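Local coordinates for CCHC-type domain-containing protein (Trypanosoma brucei brucei, PDB 7C45) that binds uridine-rich RNA and probably trims guide RNA as a 3'-5' exonuclease of the RNase D family, with two zinc knuckles beside its catalytic domain, at residues P68-F73 against G190-I195; G145-S150 against L196-Y201; H289-R292 against K296-P299. All coordinates share one frame; numbering follows the deposited sequence.

Two of the three contacts interlock along the chain and the third follows them in series. Starting from the N terminus, contact 1 closes a long loop by bringing strand 70-74 of the central sheet against helix 182-202. Helix 144-152 lies within that loop, and contact 2 brings it back to the next turns of helix 182-202, so the two loops cross. Both contacts belong to the 3'-5' exonuclease domain, and they touch where His194 packs on Leu148. Contact 3 closes a tight loop in the zinc-binding C-terminal region, with only three residues between its segments; it meets contact 2 at helix 144-152, where Lys149 reaches the carbonyl of Arg292.

Contact 1 of 3, residues P68-F73 against G190-I195; sequences PVVFLF and GDVRHI. With CA (calcium ion), chain E.
Val70 on the strand and the pair Val192 and Arg193 on the helix carry nearly all of this contact. The Val70 side chain points at the helix and divides its two methyls between the two neighbours. CG1 is turned anti to the backbone N (chi1 173°) and meets Val192 CG2 at 3.5 Å, methyl against methyl, with the two side chains crossing at a slant. CG2, on the other branch, lies 3.6 Å from Arg193 CG. There the valine runs roughly at right angles to the arginine chain, which is extended from CG to NE and brings NE to 3.9 Å from Val70 CG2. The methyl thus rests on the aliphatic start of the arginine and approaches its guanidinium only obliquely. The polar end of Arg193 is held by other parts of the chain: NH1 forms a salt bridge with Glu186 and NE donates to the carbonyl of Tyr14, which fixes the course of the buried side chain past Val70.

This is helix-on-sheet packing in the RNase H-like exonuclease fold, in which helix 182-202 lies against the mixed central sheet. Val70 and Val192 both also touch Cys63 of the adjacent strand 57-64, so the apolar patch spans two strands. Strand 70-74 is hydrogen-bonded on its other side to strand 16-19.

One residue before Val192, Asp191 heads for the active site. Its OD2 binds a calcium ion at 2.4 Å, a site completed by Asp41, Glu43, an RNA phosphate and water. One of these waters, 2.9 Å from the calcium, also accepts a hydrogen bond from Asp191 N at 3.1 Å, so backbone and carboxylate of the same residue both serve the metal. Val192 itself packs near Asp41, where helix and metal-binding strand 37-44 come together.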
# COMPACT_ATOMS: atom_id res chain seq x y z
N PRO A 68 -5.75 16.90 7.99
CA PRO A 68 -4.72 16.98 6.93
C PRO A 68 -3.31 16.91 7.50
O PRO A 68 -2.52 17.85 7.39
CB PRO A 68 -5.01 18.35 6.31
CG PRO A 68 -5.50 19.15 7.46
CD PRO A 68 -6.36 18.22 8.25
N VAL A 69 -2.98 15.76 8.10
CA VAL A 69 -1.69 15.57 8.74
C VAL A 69 -1.31 14.10 8.60
O VAL A 69 -2.18 13.23 8.49
CB VAL A 69 -1.73 15.97 10.25
CG1 VAL A 69 -2.49 14.96 11.06
CG2 VAL A 69 -0.33 16.14 10.82
N VAL A 70 -0.02 13.82 8.64
CA VAL A 70 0.49 12.45 8.75
C VAL A 70 1.03 12.27 10.16
O VAL A 70 1.95 13.00 10.57
CB VAL A 70 1.59 12.18 7.71
CG1 VAL A 70 2.23 10.79 7.93
CG2 VAL A 70 1.02 12.31 6.30
N PHE A 71 0.44 11.36 10.93
CA PHE A 71 0.96 11.10 12.27
C PHE A 71 2.09 10.09 12.15
O PHE A 71 1.91 9.05 11.52
CB PHE A 71 -0.13 10.56 13.19
CG PHE A 71 -1.22 11.56 13.54
CD1 PHE A 71 -0.91 12.73 14.20
CD2 PHE A 71 -2.56 11.27 13.24
CE1 PHE A 71 -1.91 13.63 14.54
CE2 PHE A 71 -3.57 12.16 13.56
CZ PHE A 71 -3.25 13.33 14.22
N LEU A 72 3.24 10.39 12.74
CA LEU A 72 4.33 9.43 12.82
C LEU A 72 4.40 8.97 14.27
O LEU A 72 4.94 9.68 15.13
CB LEU A 72 5.65 10.03 12.37
CG LEU A 72 5.64 10.62 10.96
CD1 LEU A 72 6.96 11.30 10.70
CD2 LEU A 72 5.39 9.51 9.94
N PHE A 73 3.86 7.80 14.55
CA PHE A 73 3.84 7.31 15.92
C PHE A 73 5.20 6.72 16.23
O PHE A 73 5.61 5.74 15.62
CB PHE A 73 2.76 6.25 16.11
CG PHE A 73 1.37 6.81 16.06
CD1 PHE A 73 0.83 7.43 17.17
CD2 PHE A 73 0.60 6.70 14.91
CE1 PHE A 73 -0.45 7.94 17.15
CE2 PHE A 73 -0.70 7.20 14.88
CZ PHE A 73 -1.22 7.81 16.01
N GLY A 190 5.84 9.34 3.58
CA GLY A 190 5.39 9.40 2.20
C GLY A 190 4.32 8.38 1.86
O GLY A 190 3.33 8.70 1.20
N ASP A 191 4.50 7.13 2.29
CA ASP A 191 3.62 6.08 1.79
C ASP A 191 2.16 6.29 2.18
O ASP A 191 1.27 6.02 1.38
CB ASP A 191 4.08 4.71 2.26
CG ASP A 191 5.30 4.21 1.52
OD1 ASP A 191 5.61 4.75 0.45
OD2 ASP A 191 5.94 3.28 2.03
N VAL A 192 1.88 6.75 3.42
CA VAL A 192 0.48 6.83 3.81
C VAL A 192 -0.23 7.95 3.07
O VAL A 192 -1.43 7.85 2.82
CB VAL A 192 0.29 6.99 5.33
CG1 VAL A 192 0.54 5.64 6.05
CG2 VAL A 192 1.16 8.13 5.90
N ARG A 193 0.49 9.02 2.71
CA ARG A 193 -0.11 10.02 1.82
C ARG A 193 -0.53 9.37 0.51
O ARG A 193 -1.64 9.59 0.02
CB ARG A 193 0.87 11.16 1.52
CG ARG A 193 1.27 12.05 2.68
CD ARG A 193 1.98 13.29 2.15
NE ARG A 193 2.68 14.02 3.18
CZ ARG A 193 3.98 13.94 3.41
NH1 ARG A 193 4.75 13.13 2.69
NH2 ARG A 193 4.53 14.65 4.39
N HIS A 194 0.36 8.58 -0.07
CA HIS A 194 0.07 7.89 -1.32
C HIS A 194 -1.06 6.89 -1.17
O HIS A 194 -1.90 6.76 -2.05
CB HIS A 194 1.32 7.18 -1.82
CG HIS A 194 2.45 8.12 -2.11
ND1 HIS A 194 2.25 9.39 -2.59
CD2 HIS A 194 3.78 7.96 -1.97
CE1 HIS A 194 3.42 9.98 -2.74
NE2 HIS A 194 4.37 9.14 -2.37
N ILE A 195 -1.11 6.19 -0.04
CA ILE A 195 -2.20 5.25 0.20
C ILE A 195 -3.53 5.98 0.25
O ILE A 195 -4.52 5.53 -0.35
CB ILE A 195 -1.94 4.47 1.49
CG1 ILE A 195 -0.76 3.53 1.26
CG2 ILE A 195 -3.19 3.69 1.87
CD1 ILE A 195 -0.20 2.85 2.55
CA CA E . 6.75 2.88 4.27
O HOH W 1 6.92 5.68 3.69
O HOH W 2 8.93 3.50 3.25

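Contact 2 of 3, residues G145-S150 against L196-Y201; sequences GYVLKS and LLLSNY. With nucleotides of chain B.
Leu148 projects one methyl, CD2, into the cleft formed by the fork of Leu198, and this is the centre of the helix pair. CD2 lies 3.8 Å from Leu198 CG and 3.9 Å from both CD1 and CD2 of that leucine, so it sits squarely over the branch point. The two side chains meet at about a right angle. The same methyl has a further neighbour in Leu197 CD1, at 4.1 Å. Leu197 arrives there through an uncommon first torsion (chi1 77°), with CG between the backbone N and the carbonyl carbon. One residue earlier than Leu148 on the helix, Val147 CG1 touches Leu198 CD1 at 4.2 Å from another side. The bump of Leu148 and the shoulder of Val147 thus share Leu198 between them, and all four residues are buried. The axes of segments 145-150 and 196-201 come within 10.9 Å at 44°, a spacing filled by branched aliphatic side chains.

Away from the interface, Tyr146 lays one ring face under the base of U6 of chain B, whose N3 sits 3.4 Å above the ring centre. Leu198 also reaches Met144 and Val151 of helix 144-152 and Leu124 of helix 124-136, Val147 leans on Phe128 of that same helix, and helix 4-12 lies against Leu197 through Leu12.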
# COMPACT_ATOMS: atom_id res chain seq x y z
N GLY A 145 5.45 2.59 -6.50
CA GLY A 145 5.74 3.52 -7.58
C GLY A 145 4.95 3.21 -8.84
O GLY A 145 4.36 4.10 -9.46
N TYR A 146 4.93 1.93 -9.22
CA TYR A 146 4.17 1.48 -10.39
C TYR A 146 2.68 1.71 -10.20
O TYR A 146 1.98 2.13 -11.14
CB TYR A 146 4.46 0.00 -10.63
CG TYR A 146 3.82 -0.53 -11.91
CD1 TYR A 146 2.51 -0.96 -11.92
CD2 TYR A 146 4.55 -0.59 -13.08
CE1 TYR A 146 1.93 -1.43 -13.08
CE2 TYR A 146 3.99 -1.08 -14.24
CZ TYR A 146 2.68 -1.50 -14.23
OH TYR A 146 2.11 -1.97 -15.39
N VAL A 147 2.15 1.39 -9.02
CA VAL A 147 0.72 1.58 -8.82
C VAL A 147 0.38 3.06 -8.85
O VAL A 147 -0.64 3.46 -9.42
CB VAL A 147 0.26 0.93 -7.51
CG1 VAL A 147 -1.23 1.21 -7.31
CG2 VAL A 147 0.53 -0.53 -7.55
N LEU A 148 1.22 3.89 -8.22
CA LEU A 148 0.96 5.32 -8.23
C LEU A 148 0.86 5.85 -9.66
O LEU A 148 -0.07 6.59 -9.99
CB LEU A 148 2.05 6.04 -7.44
CG LEU A 148 1.75 6.25 -5.96
CD1 LEU A 148 2.96 6.88 -5.31
CD2 LEU A 148 0.50 7.12 -5.79
N LYS A 149 1.79 5.45 -10.52
CA LYS A 149 1.83 5.94 -11.90
C LYS A 149 0.63 5.44 -12.70
O LYS A 149 -0.04 6.21 -13.40
CB LYS A 149 3.14 5.50 -12.56
CG LYS A 149 3.36 5.97 -13.99
CD LYS A 149 4.84 5.90 -14.31
CE LYS A 149 5.12 5.37 -15.72
NZ LYS A 149 4.50 6.20 -16.76
N SER A 150 0.33 4.15 -12.59
CA SER A 150 -0.77 3.60 -13.37
C SER A 150 -2.12 4.10 -12.88
O SER A 150 -3.02 4.32 -13.70
CB SER A 150 -0.71 2.08 -13.33
OG SER A 150 -1.91 1.55 -13.85
N LEU A 196 -3.60 7.09 0.98
CA LEU A 196 -4.88 7.78 1.11
C LEU A 196 -5.32 8.35 -0.24
O LEU A 196 -6.48 8.23 -0.63
CB LEU A 196 -4.79 8.86 2.19
CG LEU A 196 -6.11 9.57 2.56
CD1 LEU A 196 -7.06 8.60 3.23
CD2 LEU A 196 -5.87 10.80 3.45
N LEU A 197 -4.39 8.91 -1.00
CA LEU A 197 -4.80 9.46 -2.28
C LEU A 197 -5.19 8.36 -3.25
O LEU A 197 -6.13 8.52 -4.04
CB LEU A 197 -3.71 10.36 -2.85
CG LEU A 197 -2.45 9.86 -3.53
CD1 LEU A 197 -2.67 9.56 -5.02
CD2 LEU A 197 -1.35 10.88 -3.35
N LEU A 198 -4.49 7.21 -3.19
CA LEU A 198 -4.86 6.09 -4.05
C LEU A 198 -6.25 5.58 -3.76
O LEU A 198 -6.94 5.10 -4.67
CB LEU A 198 -3.86 4.95 -3.88
CG LEU A 198 -2.55 5.17 -4.66
CD1 LEU A 198 -1.51 4.13 -4.26
CD2 LEU A 198 -2.80 5.16 -6.18
N SER A 199 -6.67 5.63 -2.49
CA SER A 199 -8.01 5.18 -2.14
C SER A 199 -9.07 6.01 -2.84
O SER A 199 -10.15 5.50 -3.14
CB SER A 199 -8.23 5.22 -0.63
OG SER A 199 -8.27 6.56 -0.17
N ASN A 200 -8.76 7.28 -3.13
CA ASN A 200 -9.72 8.13 -3.83
C ASN A 200 -9.96 7.64 -5.25
O ASN A 200 -11.04 7.85 -5.81
CB ASN A 200 -9.23 9.58 -3.86
CG ASN A 200 -9.40 10.27 -2.52
OD1 ASN A 200 -10.22 9.88 -1.70
ND2 ASN A 200 -8.61 11.32 -2.31
N TYR A 201 -8.96 7.01 -5.85
CA TYR A 201 -9.10 6.52 -7.20
C TYR A 201 -9.72 5.13 -7.24
O TYR A 201 -10.44 4.81 -8.19
CB TYR A 201 -7.75 6.47 -7.90
CG TYR A 201 -7.15 7.82 -8.22
CD1 TYR A 201 -6.40 8.51 -7.27
CD2 TYR A 201 -7.33 8.39 -9.46
CE1 TYR A 201 -5.85 9.73 -7.57
CE2 TYR A 201 -6.79 9.60 -9.76
CZ TYR A 201 -6.04 10.26 -8.83
OH TYR A 201 -5.50 11.47 -9.15
P U B 6 10.26 -4.28 -16.40
OP1 U B 6 11.71 -4.09 -16.25
OP2 U B 6 9.69 -5.64 -16.41
O5' U B 6 9.51 -3.50 -15.24
C5' U B 6 9.74 -2.12 -15.00
C4' U B 6 9.34 -1.75 -13.60
O4' U B 6 7.89 -1.80 -13.49
C3' U B 6 9.87 -2.66 -12.50
O3' U B 6 10.04 -1.88 -11.32
C2' U B 6 8.71 -3.63 -12.28
O2' U B 6 8.66 -4.24 -11.01
C1' U B 6 7.52 -2.71 -12.48
N1 U B 6 6.31 -3.40 -12.90
C2 U B 6 5.31 -3.54 -11.96
O2 U B 6 5.41 -3.13 -10.82
N3 U B 6 4.18 -4.18 -12.40
C4 U B 6 3.97 -4.69 -13.66
O4 U B 6 2.90 -5.24 -13.89
C5 U B 6 5.06 -4.51 -14.57
C6 U B 6 6.18 -3.89 -14.18

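Contact 3 of 3, residues H289-R292 against K296-P299; sequences HTAR and KKHP. With ZN (zinc ion), chain D; nucleotides of chain B.
His298 and Lys297 meet the backbone of Ala291 and Arg292. The imidazole comes edge-on to the first carbonyl: Ala291 O lies in the ring plane, 3.3 Å from both CD2 and NE2 of His298. Its CD2 is also 3.6 Å from Arg292 O, a carbonyl that takes a hydrogen bond from Lys149 NZ of helix 144-152. Lys297 adds van der Waals packing, its aliphatic chain extended beyond CG and passing the Ala291 carbonyl with CD 3.9 Å from Ala291 O. Within 296-299, CG of Lys297 lies over the rim of one face of the His298 ring.

Metal and RNA are bound by each segment separately. His289 NE2 binds the zinc ion together with Cys281, Cys284 and Cys294, and U2 of chain B covers one face of the imidazole, its O4 3.3 Å above the ring centre. Thr290 N donates a hydrogen bond to O4 of U5 of chain B (3.0 Å, N-H...O 155°), and Lys296 NZ a longer one to O4 of U1 of chain B, consistent with a part for both segments in holding oligouridine.

The four zinc ligands make this a CCHC zinc knuckle, here engaged with single-stranded RNA.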
# COMPACT_ATOMS: atom_id res chain seq x y z
N HIS A 289 6.80 1.36 -28.67
CA HIS A 289 6.57 1.55 -27.24
C HIS A 289 5.24 2.26 -27.03
O HIS A 289 4.66 2.83 -27.95
CB HIS A 289 7.72 2.33 -26.60
CG HIS A 289 7.79 3.76 -27.03
ND1 HIS A 289 8.59 4.18 -28.07
CD2 HIS A 289 7.15 4.86 -26.58
CE1 HIS A 289 8.43 5.48 -28.24
NE2 HIS A 289 7.57 5.91 -27.34
N THR A 290 4.75 2.21 -25.79
CA THR A 290 3.52 2.87 -25.40
C THR A 290 3.81 4.21 -24.72
O THR A 290 4.89 4.44 -24.19
CB THR A 290 2.72 2.01 -24.42
OG1 THR A 290 3.45 1.94 -23.20
CG2 THR A 290 2.50 0.62 -24.96
N ALA A 291 2.78 5.07 -24.72
CA ALA A 291 2.85 6.34 -24.01
C ALA A 291 3.28 6.18 -22.56
O ALA A 291 4.05 6.99 -22.05
CB ALA A 291 1.48 7.03 -24.08
N ARG A 292 2.78 5.13 -21.88
CA ARG A 292 3.12 4.92 -20.47
C ARG A 292 4.62 4.72 -20.27
O ARG A 292 5.14 5.00 -19.19
CB ARG A 292 2.34 3.71 -19.93
CG ARG A 292 2.27 3.62 -18.41
CD ARG A 292 1.91 2.21 -17.93
NE ARG A 292 1.83 2.12 -16.47
CZ ARG A 292 2.90 2.07 -15.67
NH1 ARG A 292 4.12 2.09 -16.19
NH2 ARG A 292 2.75 2.00 -14.35
N LYS A 296 10.19 10.22 -23.98
CA LYS A 296 10.00 11.65 -24.24
C LYS A 296 9.01 12.22 -23.24
O LYS A 296 9.22 13.26 -22.69
CB LYS A 296 9.46 11.89 -25.62
CG LYS A 296 10.27 11.29 -26.72
CD LYS A 296 11.73 11.45 -26.45
CE LYS A 296 12.42 11.91 -27.69
NZ LYS A 296 13.36 11.03 -28.36
N LYS A 297 7.92 11.52 -23.07
CA LYS A 297 6.91 11.92 -22.10
C LYS A 297 7.43 11.77 -20.68
O LYS A 297 7.07 12.57 -19.81
CB LYS A 297 5.64 11.09 -22.28
CG LYS A 297 4.44 11.58 -21.51
CD LYS A 297 3.19 10.81 -21.94
CE LYS A 297 1.90 11.42 -21.33
NZ LYS A 297 0.64 10.71 -21.74
N HIS A 298 8.27 10.77 -20.44
CA HIS A 298 8.73 10.42 -19.09
C HIS A 298 10.24 10.24 -19.12
O HIS A 298 10.73 9.10 -19.10
CB HIS A 298 8.06 9.14 -18.60
CG HIS A 298 6.57 9.11 -18.76
ND1 HIS A 298 5.71 9.71 -17.87
CD2 HIS A 298 5.80 8.51 -19.69
CE1 HIS A 298 4.47 9.50 -18.26
NE2 HIS A 298 4.49 8.77 -19.36
N PRO A 299 11.00 11.33 -19.19
CA PRO A 299 12.47 11.21 -19.27
C PRO A 299 13.11 10.51 -18.08
O PRO A 299 14.22 9.99 -18.21
CB PRO A 299 12.93 12.67 -19.37
CG PRO A 299 11.85 13.43 -18.65
CD PRO A 299 10.58 12.73 -19.08
ZN ZN D . 6.81 7.82 -27.26
P U B 2 13.66 0.88 -29.99
OP1 U B 2 13.99 -0.30 -30.81
OP2 U B 2 12.65 1.86 -30.47
O5' U B 2 13.19 0.37 -28.57
C5' U B 2 14.02 -0.42 -27.75
C4' U B 2 13.26 -0.85 -26.52
O4' U B 2 13.03 0.33 -25.69
C3' U B 2 11.88 -1.45 -26.81
O3' U B 2 11.60 -2.48 -25.88
C2' U B 2 10.93 -0.28 -26.57
O2' U B 2 9.63 -0.66 -26.16
C1' U B 2 11.65 0.50 -25.46
N1 U B 2 11.36 1.94 -25.51
C2 U B 2 10.58 2.42 -24.50
O2 U B 2 10.18 1.71 -23.61
N3 U B 2 10.30 3.77 -24.57
C4 U B 2 10.72 4.64 -25.57
O4 U B 2 10.41 5.84 -25.51
C5 U B 2 11.52 4.04 -26.59
C6 U B 2 11.80 2.74 -26.54
P U B 5 4.36 -5.21 -19.03
OP1 U B 5 4.15 -6.28 -18.03
OP2 U B 5 3.48 -4.01 -19.00
O5' U B 5 5.83 -4.62 -18.93
C5' U B 5 6.97 -5.45 -19.10
C4' U B 5 8.24 -4.63 -19.19
O4' U B 5 8.28 -3.97 -20.49
C3' U B 5 8.42 -3.54 -18.14
O3' U B 5 9.79 -3.50 -17.73
C2' U B 5 8.11 -2.26 -18.91
O2' U B 5 8.78 -1.13 -18.41
C1' U B 5 8.62 -2.62 -20.31
N1 U B 5 8.02 -1.85 -21.41
C2 U B 5 8.88 -1.29 -22.33
O2 U B 5 10.10 -1.41 -22.26
N3 U B 5 8.29 -0.59 -23.33
C4 U B 5 6.94 -0.39 -23.49
O4 U B 5 6.57 0.28 -24.43
C5 U B 5 6.11 -1.00 -22.50
C6 U B 5 6.67 -1.70 -21.51
O5' U B 1 14.58 4.68 -31.90
C5' U B 1 15.77 3.92 -31.84
C4' U B 1 16.19 3.62 -30.42
O4' U B 1 16.58 4.83 -29.74
C3' U B 1 15.15 3.00 -29.50
O3' U B 1 15.06 1.60 -29.69
C2' U B 1 15.68 3.34 -28.10
O2' U B 1 16.61 2.35 -27.68
C1' U B 1 16.45 4.64 -28.34
N1 U B 1 15.88 5.86 -27.71
C2 U B 1 14.55 6.22 -27.83
O2 U B 1 13.71 5.58 -28.43
N3 U B 1 14.24 7.40 -27.20
C4 U B 1 15.09 8.23 -26.49
O4 U B 1 14.66 9.25 -25.96
C5 U B 1 16.44 7.79 -26.42
C6 U B 1 16.77 6.65 -27.01